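Local structure of homoserine dehydrogenase (Staphylococcus aureus M1064, 4PG7) at residues T252-L262 against S404-N412. The protein catalyses the NAD(P)-dependent interconversion of aspartate semialdehyde and homoserine, a step of the aspartic acid pathway to threonine and methionine. Sequence-based numbering, arbitrary orientation.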
loop_
_atom_site.group_PDB
_atom_site.type_symbol
_atom_site.label_atom_id
_atom_site.label_comp_id
_atom_site.label_asym_id
_atom_site.label_seq_id
_atom_site.Cartn_x
_atom_site.Cartn_y
_atom_site.Cartn_z
ATOM N N THR A 252 11.118 -16.619 22.425
ATOM C CA THR A 252 12.304 -17.445 22.359
ATOM C C THR A 252 12.392 -18.166 21.031
ATOM O O THR A 252 11.398 -18.305 20.316
ATOM C CB THR A 252 12.315 -18.549 23.451
ATOM O OG1 THR A 252 11.212 -19.439 23.238
ATOM C CG2 THR A 252 12.232 -17.946 24.874
ATOM N N LEU A 253 13.574 -18.696 20.748
ATOM C CA LEU A 253 13.790 -19.484 19.563
ATOM C C LEU A 253 12.894 -20.717 19.553
ATOM O O LEU A 253 12.398 -21.127 18.499
ATOM C CB LEU A 253 15.278 -19.824 19.462
ATOM C CG LEU A 253 15.763 -20.444 18.171
ATOM C CD1 LEU A 253 15.425 -19.564 16.986
ATOM C CD2 LEU A 253 17.270 -20.705 18.288
ATOM N N THR A 254 12.626 -21.274 20.729
ATOM C CA THR A 254 11.693 -22.366 20.834
ATOM C C THR A 254 10.293 -21.948 20.359
ATOM O O THR A 254 9.628 -22.710 19.663
ATOM C CB THR A 254 11.658 -22.908 22.270
ATOM O OG1 THR A 254 12.989 -23.295 22.643
ATOM C CG2 THR A 254 10.755 -24.086 22.383
ATOM N N ASP A 255 9.841 -20.753 20.733
ATOM C CA ASP A 255 8.519 -20.271 20.290
ATOM C C ASP A 255 8.507 -20.211 18.786
ATOM O O ASP A 255 7.593 -20.688 18.161
ATOM C CB ASP A 255 8.185 -18.893 20.846
ATOM C CG ASP A 255 8.009 -18.900 22.339
ATOM O OD1 ASP A 255 7.239 -19.733 22.846
ATOM O OD2 ASP A 255 8.647 -18.072 23.014
ATOM N N ILE A 256 9.559 -19.632 18.222
ATOM C CA ILE A 256 9.685 -19.488 16.799
ATOM C C ILE A 256 9.690 -20.824 16.063
ATOM O O ILE A 256 9.005 -20.981 15.047
ATOM C CB ILE A 256 10.941 -18.666 16.456
ATOM C CG1 ILE A 256 10.645 -17.206 16.757
ATOM C CG2 ILE A 256 11.325 -18.845 14.995
ATOM C CD1 ILE A 256 11.845 -16.320 16.748
ATOM N N ASN A 257 10.458 -21.786 16.560
ATOM C CA ASN A 257 10.564 -23.094 15.894
ATOM C C ASN A 257 9.312 -23.971 16.048
ATOM O O ASN A 257 8.923 -24.690 15.114
ATOM C CB ASN A 257 11.833 -23.818 16.346
ATOM C CG ASN A 257 13.094 -23.129 15.834
ATOM O OD1 ASN A 257 13.043 -22.385 14.870
ATOM N ND2 ASN A 257 14.214 -23.361 16.483
ATOM N N VAL A 258 8.661 -23.881 17.201
ATOM C CA VAL A 258 7.404 -24.574 17.389
ATOM C C VAL A 258 6.314 -23.930 16.494
ATOM O O VAL A 258 5.570 -24.617 15.795
ATOM C CB VAL A 258 6.985 -24.541 18.866
ATOM C CG1 VAL A 258 5.589 -25.105 19.050
ATOM C CG2 VAL A 258 7.964 -25.336 19.715
ATOM N N ALA A 259 6.263 -22.604 16.469
ATOM C CA ALA A 259 5.348 -21.907 15.558
ATOM C C ALA A 259 5.600 -22.356 14.131
ATOM O O ALA A 259 4.665 -22.624 13.352
ATOM C CB ALA A 259 5.530 -20.402 15.666
ATOM N N ASP A 260 6.876 -22.420 13.781
ATOM C CA ASP A 260 7.278 -22.795 12.444
ATOM C C ASP A 260 6.725 -24.160 12.050
ATOM O O ASP A 260 6.159 -24.326 10.939
ATOM C CB ASP A 260 8.793 -22.833 12.332
ATOM C CG ASP A 260 9.227 -23.300 10.955
ATOM O OD1 ASP A 260 8.907 -22.628 9.959
ATOM O OD2 ASP A 260 9.780 -24.387 10.863
ATOM N N GLN A 261 6.930 -25.149 12.921
ATOM C CA GLN A 261 6.448 -26.518 12.649
ATOM C C GLN A 261 4.914 -26.565 12.520
ATOM O O GLN A 261 4.405 -27.354 11.774
ATOM C CB GLN A 261 6.952 -27.533 13.678
ATOM C CG GLN A 261 5.991 -27.909 14.811
ATOM C CD GLN A 261 6.493 -29.049 15.713
ATOM O OE1 GLN A 261 6.037 -30.178 15.587
ATOM N NE2 GLN A 261 7.411 -28.740 16.651
ATOM N N LEU A 262 4.209 -25.718 13.257
ATOM C CA LEU A 262 2.748 -25.603 13.134
ATOM C C LEU A 262 2.238 -24.811 11.914
ATOM O O LEU A 262 1.022 -24.757 11.677
ATOM C CB LEU A 262 2.185 -24.967 14.397
ATOM C CG LEU A 262 2.328 -25.844 15.650
ATOM C CD1 LEU A 262 2.225 -24.971 16.879
ATOM C CD2 LEU A 262 1.264 -26.920 15.656
ATOM N N SER A 404 -10.691 -25.820 15.426
ATOM C CA SER A 404 -9.642 -26.847 15.341
ATOM C C SER A 404 -8.640 -26.714 16.481
ATOM O O SER A 404 -8.511 -25.644 17.080
ATOM C CB SER A 404 -8.900 -26.741 14.018
ATOM O OG SER A 404 -8.200 -25.508 13.956
ATOM N N LEU A 405 -7.916 -27.807 16.707
ATOM C CA LEU A 405 -6.910 -27.923 17.742
ATOM C C LEU A 405 -5.740 -28.722 17.219
ATOM O O LEU A 405 -5.919 -29.808 16.688
ATOM C CB LEU A 405 -7.499 -28.654 18.925
ATOM C CG LEU A 405 -6.560 -29.143 20.030
ATOM C CD1 LEU A 405 -5.907 -27.998 20.784
ATOM C CD2 LEU A 405 -7.369 -30.017 20.959
ATOM N N ARG A 406 -4.541 -28.173 17.345
ATOM C CA ARG A 406 -3.335 -28.929 17.064
ATOM C C ARG A 406 -2.354 -28.720 18.207
ATOM O O ARG A 406 -2.270 -27.618 18.760
ATOM C CB ARG A 406 -2.753 -28.476 15.745
ATOM C CG ARG A 406 -3.776 -28.582 14.616
ATOM C CD ARG A 406 -3.344 -27.758 13.432
ATOM N NE ARG A 406 -2.152 -28.357 12.883
ATOM C CZ ARG A 406 -1.092 -27.686 12.477
ATOM N NH1 ARG A 406 -1.053 -26.358 12.572
ATOM N NH2 ARG A 406 -0.071 -28.372 12.012
ATOM N N VAL A 407 -1.630 -29.777 18.557
ATOM C CA VAL A 407 -0.683 -29.731 19.639
ATOM C C VAL A 407 0.708 -30.072 19.122
ATOM O O VAL A 407 0.854 -30.742 18.102
ATOM C CB VAL A 407 -1.103 -30.671 20.792
ATOM C CG1 VAL A 407 -2.458 -30.256 21.345
ATOM C CG2 VAL A 407 -1.158 -32.118 20.349
ATOM N N ALA A 408 1.726 -29.596 19.817
ATOM C CA ALA A 408 3.104 -29.848 19.447
ATOM C C ALA A 408 3.966 -29.940 20.700
ATOM O O ALA A 408 3.646 -29.320 21.729
ATOM C CB ALA A 408 3.632 -28.726 18.588
ATOM N N ASN A 409 5.062 -30.693 20.583
ATOM C CA ASN A 409 6.110 -30.701 21.573
ATOM C C ASN A 409 6.774 -29.340 21.589
ATOM O O ASN A 409 7.041 -28.778 20.567
ATOM C CB ASN A 409 7.166 -31.761 21.252
ATOM C CG ASN A 409 6.645 -33.168 21.438
ATOM O OD1 ASN A 409 6.609 -33.956 20.504
ATOM N ND2 ASN A 409 6.233 -33.483 22.638
ATOM N N TYR A 410 7.030 -28.813 22.770
ATOM C CA TYR A 410 7.644 -27.514 22.892
ATOM C C TYR A 410 9.029 -27.674 23.485
ATOM O O TYR A 410 9.982 -27.148 22.953
ATOM C CB TYR A 410 6.767 -26.640 23.776
ATOM C CG TYR A 410 7.210 -25.219 23.973
ATOM C CD1 TYR A 410 6.746 -24.210 23.131
ATOM C CD2 TYR A 410 8.036 -24.859 25.034
ATOM C CE1 TYR A 410 7.105 -22.895 23.321
ATOM C CE2 TYR A 410 8.404 -23.544 25.235
ATOM C CZ TYR A 410 7.936 -22.566 24.365
ATOM O OH TYR A 410 8.264 -21.241 24.554
ATOM N N ASP A 411 9.103 -28.368 24.615
ATOM C CA ASP A 411 10.348 -28.645 25.318
ATOM C C ASP A 411 10.046 -29.817 26.263
ATOM O O ASP A 411 8.951 -30.383 26.215
ATOM C CB ASP A 411 10.806 -27.395 26.085
ATOM C CG ASP A 411 12.270 -27.441 26.469
ATOM O OD1 ASP A 411 12.903 -28.512 26.327
ATOM O OD2 ASP A 411 12.795 -26.411 26.939
ATOM N N ASN A 412 10.994 -30.182 27.117
ATOM C CA ASN A 412 10.792 -31.254 28.108
ATOM C C ASN A 412 9.591 -31.015 29.030
ATOM O O ASN A 412 9.540 -30.020 29.729
ATOM C CB ASN A 412 12.053 -31.413 28.959
ATOM C CG ASN A 412 13.259 -31.843 28.143
ATOM O OD1 ASN A 412 13.182 -32.778 27.335
ATOM N ND2 ASN A 412 14.389 -31.174 28.359
HETATM O O HOH W 1 5.482 -32.041 17.973
#
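The carboxylate of D255 is gripped at both oxygens: OD1 accepts a very short bond of 2.5 Å from Y410 OH, a length not to be pressed at this resolution, while OD2 takes the backbone N-H of T252 at 2.9 Å and a salt bridge from K439. OD1 lies at the edge of the tyrosine ring, near its plane, with the carboxylate turned 50° against the ring. T252 is the N-cap of helix 253-262: its OG1 accepts from D255 N, which with the T252 N to D255 OD2 bond makes a capping box. One face of the Y410 ring is occupied by T254 CG2, a CH-pi contact 3.7 Å from the centroid, almost along the ring normal. With CG anti to the backbone N (chi1 -177°), the tyrosine reaches across to the first turn of the helix. Further along, V258 spreads its two methyls along the strand, CG1 against A408 CB and CG2 against Y410 CD1 at 3.8 Å. L262 CD2 also meets A408 CB. R406 has two conformers; in the one given, NH1 donates a nearly straight bond (2.8 Å, 171°) to L262 O, on a lone pair in the carbonyl plane, and L262 CD2 lies over the rim of one guanidinium face. A water joins Q261 OE1 to N409 N. F378 of strand 375-382 also packs against D255, V258 and L262. The helix thus runs roughly antiparallel to strand 404-411 of the C-terminal domain, probably the ACT domain, held firmly at the Y410 end and less certainly at R406, with apolar side chains between. T252 and K439 also line the bound-lysine pocket, so the buried carboxylate ties that pocket to the Y410 contact; the ammonium of K439 and the bonds to both oxygens would favour its ionised form.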